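Local structure of NADH-rubredoxin oxidoreductase (Clostridium acetobutylicum, 3KLJ) at residues I12-A17 / D33-I38; I88-K93 / T255-I260. The protein catalyses the NADH-dependent reduction of rubredoxin through one bound FAD, passing electrons into the chains that scavenge dioxygen in this anaerobe. All blocks are in the same frame, centred on the assembly; numbering follows the deposited sequence.

Interaction 1: residues I12-A17 / D33-I38; sequences ILILGA and DDITMI. With FAD (flavin-adenine dinucleotide), chain B.
With CG1 of Ile38 anti to its carbonyl carbon (chi1 -60°) and CG2 anti to its backbone N, the two branches part: CD1 runs back to Leu13, while CG2 faces the FAD adenine. Leu13 lies across Ile38, CD2 to CD1 at 3.5 Å, tighter than usual for two methyls; CD2 of Leu13 also rests on the carbonyl O of Thr36. CG2 of Ile38 meets the edge of the adenine, 3.8 Å from C2A, while CD2 of Leu15 sits over the ring face, 3.4 Å from N1A. On the other sheet face Ile14 lies alongside Ile35 and Met37, its CD1 meeting CG2 of Ile35. The bend at chi3 of Met37 (77°) carries CE to 3.8 Å from CB of Ala17.

Between the two layers of side chains the strands pair in parallel: Ile12 and Ile14 each use both N and O, bonding to Asp34 O, Thr36 N, Thr36 O and Ile38 N. The last bond, Gly16 N to Ile38 O at 2.8 Å, is more bent (138° at the hydrogen), as the chain turns out of the strand toward the cofactor. Here CA of Gly16 stands 3.2 Å from O4B of the FAD ribose, and a CB would collide with that oxygen. The close approach is consistent with Gly16 being the first glycine of a Rossmann-type GxGxxG motif, at the end of the first strand of this beta-alpha-beta unit.

Helix 19-28 makes the crossover between the two strands and covers the face of Ile12, Ile14, Ile35 and Met37 through Ala25 and Ala28. In the five-stranded parallel sheet, strand 12-15 is flanked by strands 35-38 and 107-110, and strand 78-80 lies beyond 35-38.

Interaction 2: residues I88-K93 / T255-I260; sequences IDPNNK and TSIKDI
The turn that leads from strand 85-89 into strand 94-97 packs here against a type II beta turn, Ile257 to Ile260, just ahead of strand 260-262. Pro90 is at the centre of the apolar part: its CB meets CG2 of Ile257 at 3.8 Å, and its CG lies 3.9 Å from CD1 of Ile260. Ile88 extends this patch inward, touching the same CD1 with its CG2. At the outer side Lys93, extended beyond CG, brings NZ to 2.8 Å from OD1 of Asp259 in a salt bridge. The amine meets that oxygen from above the carboxylate plane, 47° out of it, and also bonds to Glu106 O, which fixes the lysine end. Two waters lie between Pro90 O and Lys258 O, each with one weak bond among its two, so they link the loops only loosely. Thr255 steadies the 255-260 loop: its OG1 accepts from Ile257 N in an ST turn and donates to Ile260 O. The contact thus ties the small antiparallel sheet of strands 85-89, 94-97 and 102-104 to the edge strand 260-262, with Ile88 and Ile260 both resting on strand 107-110.

Interaction 1 is buried core, whereas interaction 2 is only partly buried; their centres lie 15 Å apart. Both meet strand 107-110 of the FAD-binding domain: the 12-17 segment pairs with it by backbone hydrogen bonds, and in interaction 2 Asp259 makes one too, while Ile88 reaches it by its side chain. The two contacts touch where Leu15 CD1 packs on Ile88 CD1 at 4.3 Å. Their chemistry follows their place. Neighbouring strands inside one sheet are joined by regular backbone bonds and aliphatic side chains, of which Leu15 and Ile38 reach the adenine, but two loops, far apart in sequence, are held by a small apolar patch, one salt bridge and loosely bound waters.

Interaction 1: residues I12-A17 / D33-I38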
loop_
_atom_site.group_PDB
_atom_site.type_symbol
_atom_site.label_atom_id
_atom_site.label_comp_id
_atom_site.label_asym_id
_atom_site.label_seq_id
_atom_site.Cartn_x
_atom_site.Cartn_y
_atom_site.Cartn_z
ATOM N N ILE A 12 -14.428 2.490 22.895
ATOM C CA ILE A 12 -13.479 2.179 21.824
ATOM C C ILE A 12 -13.010 3.445 21.125
ATOM O O ILE A 12 -13.811 4.171 20.507
ATOM C CB ILE A 12 -14.077 1.201 20.785
ATOM C CG1 ILE A 12 -14.661 -0.033 21.492
ATOM C CG2 ILE A 12 -13.034 0.835 19.721
ATOM C CD1 ILE A 12 -14.938 -1.170 20.574
ATOM N N LEU A 13 -11.711 3.704 21.249
ATOM C CA LEU A 13 -11.055 4.795 20.554
ATOM C C LEU A 13 -10.311 4.237 19.354
ATOM O O LEU A 13 -9.479 3.341 19.495
ATOM C CB LEU A 13 -10.047 5.492 21.458
ATOM C CG LEU A 13 -9.990 7.020 21.436
ATOM C CD1 LEU A 13 -8.571 7.543 21.664
ATOM C CD2 LEU A 13 -10.620 7.630 20.187
ATOM N N ILE A 14 -10.624 4.779 18.181
ATOM C CA ILE A 14 -9.964 4.386 16.944
ATOM C C ILE A 14 -9.097 5.536 16.439
ATOM O O ILE A 14 -9.602 6.612 16.080
ATOM C CB ILE A 14 -10.992 3.926 15.885
ATOM C CG1 ILE A 14 -11.697 2.653 16.362
ATOM C CG2 ILE A 14 -10.325 3.681 14.533
ATOM C CD1 ILE A 14 -12.862 2.248 15.502
ATOM N N LEU A 15 -7.791 5.294 16.422
ATOM C CA LEU A 15 -6.804 6.281 16.022
ATOM C C LEU A 15 -6.472 6.132 14.535
ATOM O O LEU A 15 -5.681 5.261 14.140
ATOM C CB LEU A 15 -5.556 6.131 16.901
ATOM C CG LEU A 15 -4.627 7.325 17.116
ATOM C CD1 LEU A 15 -3.657 7.074 18.304
ATOM C CD2 LEU A 15 -3.856 7.663 15.834
ATOM N N GLY A 16 -7.093 6.987 13.724
ATOM C CA GLY A 16 -6.978 6.962 12.273
ATOM C C GLY A 16 -8.263 6.468 11.628
ATOM O O GLY A 16 -8.797 5.426 12.020
ATOM N N ALA A 17 -8.761 7.205 10.637
ATOM C CA ALA A 17 -9.996 6.832 9.958
ATOM C C ALA A 17 -9.779 6.576 8.457
ATOM O O ALA A 17 -10.299 7.284 7.597
ATOM C CB ALA A 17 -11.083 7.873 10.209
ATOM N N ASP A 33 -21.095 -0.138 22.230
ATOM C CA ASP A 33 -22.067 0.947 22.004
ATOM C C ASP A 33 -21.516 2.378 22.122
ATOM O O ASP A 33 -22.292 3.341 22.159
ATOM C CB ASP A 33 -23.305 0.758 22.905
ATOM C CG ASP A 33 -23.004 0.967 24.387
ATOM O OD1 ASP A 33 -21.820 0.888 24.789
ATOM O OD2 ASP A 33 -23.962 1.210 25.156
ATOM N N ASP A 34 -20.194 2.512 22.180
ATOM C CA ASP A 34 -19.555 3.811 22.353
ATOM C C ASP A 34 -18.219 3.844 21.602
ATOM O O ASP A 34 -17.158 3.556 22.171
ATOM C CB ASP A 34 -19.364 4.100 23.847
ATOM C CG ASP A 34 -18.848 5.503 24.126
ATOM O OD1 ASP A 34 -18.767 6.331 23.195
ATOM O OD2 ASP A 34 -18.525 5.779 25.298
ATOM N N ILE A 35 -18.299 4.209 20.322
ATOM C CA ILE A 35 -17.160 4.191 19.403
ATOM C C ILE A 35 -16.827 5.596 18.895
ATOM O O ILE A 35 -17.702 6.315 18.376
ATOM C CB ILE A 35 -17.453 3.283 18.178
ATOM C CG1 ILE A 35 -17.997 1.918 18.615
ATOM C CG2 ILE A 35 -16.216 3.135 17.285
ATOM C CD1 ILE A 35 -18.914 1.281 17.569
ATOM N N THR A 36 -15.556 5.970 19.026
ATOM C CA THR A 36 -15.047 7.244 18.520
ATOM C C THR A 36 -13.843 7.041 17.614
ATOM O O THR A 36 -12.909 6.320 17.966
ATOM C CB THR A 36 -14.643 8.169 19.681
ATOM O OG1 THR A 36 -15.786 8.410 20.493
ATOM C CG2 THR A 36 -14.116 9.503 19.181
ATOM N N MET A 37 -13.871 7.695 16.457
ATOM C CA MET A 37 -12.774 7.665 15.505
ATOM C C MET A 37 -12.126 9.032 15.407
ATOM O O MET A 37 -12.816 10.041 15.225
ATOM C CB MET A 37 -13.284 7.278 14.121
ATOM C CG MET A 37 -14.103 6.005 14.067
ATOM S SD MET A 37 -14.551 5.625 12.359
ATOM C CE MET A 37 -12.971 4.965 11.807
ATOM N N ILE A 38 -10.800 9.055 15.518
ATOM C CA ILE A 38 -10.015 10.262 15.309
ATOM C C ILE A 38 -9.404 10.219 13.908
ATOM O O ILE A 38 -8.784 9.224 13.554
ATOM C CB ILE A 38 -8.874 10.365 16.353
ATOM C CG1 ILE A 38 -9.447 10.412 17.774
ATOM C CG2 ILE A 38 -7.992 11.588 16.083
ATOM C CD1 ILE A 38 -8.457 9.965 18.842
HETATM P PA FAD B . -4.657 4.670 5.729
HETATM O O1A FAD B . -3.370 5.417 5.500
HETATM O O2A FAD B . -5.443 4.455 4.458
HETATM O O5B FAD B . -5.546 5.452 6.799
HETATM C C5B FAD B . -4.986 5.907 8.017
HETATM C C4B FAD B . -5.640 7.231 8.411
HETATM O O4B FAD B . -5.172 7.634 9.697
HETATM C C3B FAD B . -5.263 8.346 7.439
HETATM O O3B FAD B . -6.442 9.002 7.003
HETATM C C2B FAD B . -4.373 9.281 8.235
HETATM O O2B FAD B . -4.578 10.637 7.904
HETATM C C1B FAD B . -4.809 9.004 9.667
HETATM N N9A FAD B . -3.771 9.301 10.670
HETATM C C8A FAD B . -2.416 9.148 10.544
HETATM N N7A FAD B . -1.829 9.535 11.701
HETATM C C5A FAD B . -2.785 9.926 12.567
HETATM C C6A FAD B . -2.729 10.415 13.873
HETATM N N6A FAD B . -1.567 10.824 14.385
HETATM N N1A FAD B . -3.910 10.747 14.513
HETATM C C2A FAD B . -5.127 10.598 13.874
HETATM N N3A FAD B . -5.172 10.123 12.577
HETATM C C4A FAD B . -4.015 9.786 11.932
HETATM N N1 FAD B . -3.394 -1.256 -1.784
HETATM C C2 FAD B . -3.720 -2.404 -2.474
HETATM O O2 FAD B . -3.883 -3.446 -1.863
HETATM N N3 FAD B . -3.893 -2.384 -3.843
HETATM C C4 FAD B . -3.723 -1.209 -4.537
HETATM O O4 FAD B . -3.871 -1.229 -5.762
HETATM C C4X FAD B . -3.377 -0.036 -3.852
HETATM N N5 FAD B . -3.209 1.164 -4.528
HETATM C C5X FAD B . -2.873 2.317 -3.844
HETATM C C6 FAD B . -2.699 3.524 -4.534
HETATM C C7 FAD B . -2.370 4.689 -3.823
HETATM C C7M FAD B . -2.181 5.984 -4.557
HETATM C C8 FAD B . -2.205 4.643 -2.438
HETATM C C8M FAD B . -1.844 5.877 -1.650
HETATM C C9 FAD B . -2.373 3.440 -1.762
HETATM C C9A FAD B . -2.712 2.276 -2.459
HETATM N N10 FAD B . -2.887 1.076 -1.773
HETATM C C10 FAD B . -3.219 -0.072 -2.466
HETATM C "C1'" FAD B . -2.692 1.021 -0.293
HETATM C "C2'" FAD B . -3.995 1.089 0.473
HETATM O "O2'" FAD B . -4.580 2.356 0.245
HETATM C "C3'" FAD B . -3.660 0.912 1.941
HETATM O "O3'" FAD B . -3.178 -0.400 2.161
HETATM C "C4'" FAD B . -4.848 1.146 2.859
HETATM O "O4'" FAD B . -5.395 2.441 2.647
HETATM C "C5'" FAD B . -4.364 1.057 4.301
HETATM O "O5'" FAD B . -5.426 1.464 5.124
HETATM P P FAD B . -5.128 1.964 6.603
HETATM O O1P FAD B . -6.450 2.283 7.282
HETATM O O2P FAD B . -4.268 0.976 7.352
HETATM O O3P FAD B . -4.224 3.290 6.435
#

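Interaction 2: residues I88-K93 / T255-I260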
loop_
_atom_site.group_PDB
_atom_site.type_symbol
_atom_site.label_atom_id
_atom_site.label_comp_id
_atom_site.label_asym_id
_atom_site.label_seq_id
_atom_site.Cartn_x
_atom_site.Cartn_y
_atom_site.Cartn_z
ATOM N N ILE A 88 0.309 9.011 23.395
ATOM C CA ILE A 88 -0.484 7.990 24.074
ATOM C C ILE A 88 0.074 7.786 25.485
ATOM O O ILE A 88 1.283 7.618 25.662
ATOM C CB ILE A 88 -0.501 6.618 23.327
ATOM C CG1 ILE A 88 -0.985 6.763 21.886
ATOM C CG2 ILE A 88 -1.406 5.622 24.063
ATOM C CD1 ILE A 88 -0.730 5.515 21.024
ATOM N N ASP A 89 -0.820 7.812 26.471
ATOM C CA ASP A 89 -0.504 7.481 27.861
ATOM C C ASP A 89 -1.257 6.194 28.250
ATOM O O ASP A 89 -2.375 6.250 28.766
ATOM C CB ASP A 89 -0.870 8.667 28.764
ATOM C CG ASP A 89 -0.701 8.373 30.245
ATOM O OD1 ASP A 89 -1.118 9.234 31.041
ATOM O OD2 ASP A 89 -0.159 7.309 30.624
ATOM N N PRO A 90 -0.643 5.025 27.984
ATOM C CA PRO A 90 -1.293 3.728 28.179
ATOM C C PRO A 90 -1.780 3.397 29.581
ATOM O O PRO A 90 -2.781 2.686 29.702
ATOM C CB PRO A 90 -0.207 2.740 27.763
ATOM C CG PRO A 90 0.510 3.475 26.662
ATOM C CD PRO A 90 0.613 4.877 27.222
ATOM N N ASN A 91 -1.088 3.875 30.620
ATOM C CA ASN A 91 -1.451 3.559 32.003
ATOM C C ASN A 91 -2.670 4.342 32.488
ATOM O O ASN A 91 -3.442 3.864 33.321
ATOM C CB ASN A 91 -0.265 3.787 32.948
ATOM C CG ASN A 91 0.902 2.870 32.649
ATOM O OD1 ASN A 91 1.141 1.899 33.362
ATOM N ND2 ASN A 91 1.631 3.169 31.586
ATOM N N ASN A 92 -2.826 5.558 31.969
ATOM C CA ASN A 92 -3.988 6.391 32.278
ATOM C C ASN A 92 -5.056 6.299 31.186
ATOM O O ASN A 92 -6.141 6.882 31.306
ATOM C CB ASN A 92 -3.570 7.849 32.483
ATOM C CG ASN A 92 -2.827 8.067 33.786
ATOM O OD1 ASN A 92 -1.638 8.375 33.787
ATOM N ND2 ASN A 92 -3.526 7.907 34.903
ATOM N N LYS A 93 -4.732 5.553 30.133
ATOM C CA LYS A 93 -5.613 5.351 28.986
ATOM C C LYS A 93 -6.078 6.682 28.398
ATOM O O LYS A 93 -7.273 6.916 28.216
ATOM C CB LYS A 93 -6.789 4.434 29.351
ATOM C CG LYS A 93 -6.367 3.002 29.676
ATOM C CD LYS A 93 -7.558 2.061 29.719
ATOM C CE LYS A 93 -7.113 0.609 29.610
ATOM N NZ LYS A 93 -8.282 -0.311 29.639
ATOM N N THR A 255 -1.249 -5.295 20.511
ATOM C CA THR A 255 0.128 -4.807 20.568
ATOM C C THR A 255 0.815 -5.362 21.831
ATOM O O THR A 255 0.239 -6.182 22.550
ATOM C CB THR A 255 0.183 -3.253 20.620
ATOM O OG1 THR A 255 -0.229 -2.807 21.924
ATOM C CG2 THR A 255 -0.722 -2.621 19.545
ATOM N N SER A 256 2.040 -4.893 22.072
ATOM C CA SER A 256 2.827 -5.186 23.278
ATOM C C SER A 256 2.137 -4.777 24.563
ATOM O O SER A 256 2.473 -5.255 25.639
ATOM C CB SER A 256 4.129 -4.395 23.224
ATOM O OG SER A 256 5.184 -5.222 22.836
ATOM N N ILE A 257 1.210 -3.828 24.450
ATOM C CA ILE A 257 0.603 -3.198 25.630
ATOM C C ILE A 257 -0.863 -3.562 25.741
ATOM O O ILE A 257 -1.612 -3.452 24.771
ATOM C CB ILE A 257 0.747 -1.646 25.570
ATOM C CG1 ILE A 257 2.226 -1.232 25.511
ATOM C CG2 ILE A 257 0.003 -0.959 26.723
ATOM C CD1 ILE A 257 3.089 -1.677 26.712
ATOM N N LYS A 258 -1.268 -3.972 26.935
ATOM C CA LYS A 258 -2.648 -4.369 27.195
ATOM C C LYS A 258 -3.638 -3.303 26.725
ATOM O O LYS A 258 -3.409 -2.101 26.912
ATOM C CB LYS A 258 -2.852 -4.667 28.687
ATOM C CG LYS A 258 -4.097 -5.519 28.994
ATOM C CD LYS A 258 -3.952 -6.938 28.413
ATOM C CE LYS A 258 -5.290 -7.673 28.310
ATOM N NZ LYS A 258 -5.261 -8.633 27.153
ATOM N N ASP A 259 -4.712 -3.761 26.079
ATOM C CA ASP A 259 -5.861 -2.920 25.718
ATOM C C ASP A 259 -5.568 -1.935 24.592
ATOM O O ASP A 259 -6.430 -1.109 24.224
ATOM C CB ASP A 259 -6.432 -2.207 26.948
ATOM C CG ASP A 259 -7.146 -3.154 27.894
ATOM O OD1 ASP A 259 -7.216 -2.830 29.092
ATOM O OD2 ASP A 259 -7.651 -4.208 27.448
ATOM N N ILE A 260 -4.368 -2.054 24.024
ATOM C CA ILE A 260 -4.025 -1.351 22.789
ATOM C C ILE A 260 -3.838 -2.319 21.614
ATOM O O ILE A 260 -3.049 -3.272 21.693
ATOM C CB ILE A 260 -2.758 -0.495 22.942
ATOM C CG1 ILE A 260 -2.911 0.501 24.102
ATOM C CG2 ILE A 260 -2.439 0.209 21.592
ATOM C CD1 ILE A 260 -1.734 1.455 24.258
HETATM O O HOH W 1 -3.764 1.174 27.489
HETATM O O HOH W 2 -2.701 -0.635 29.728
#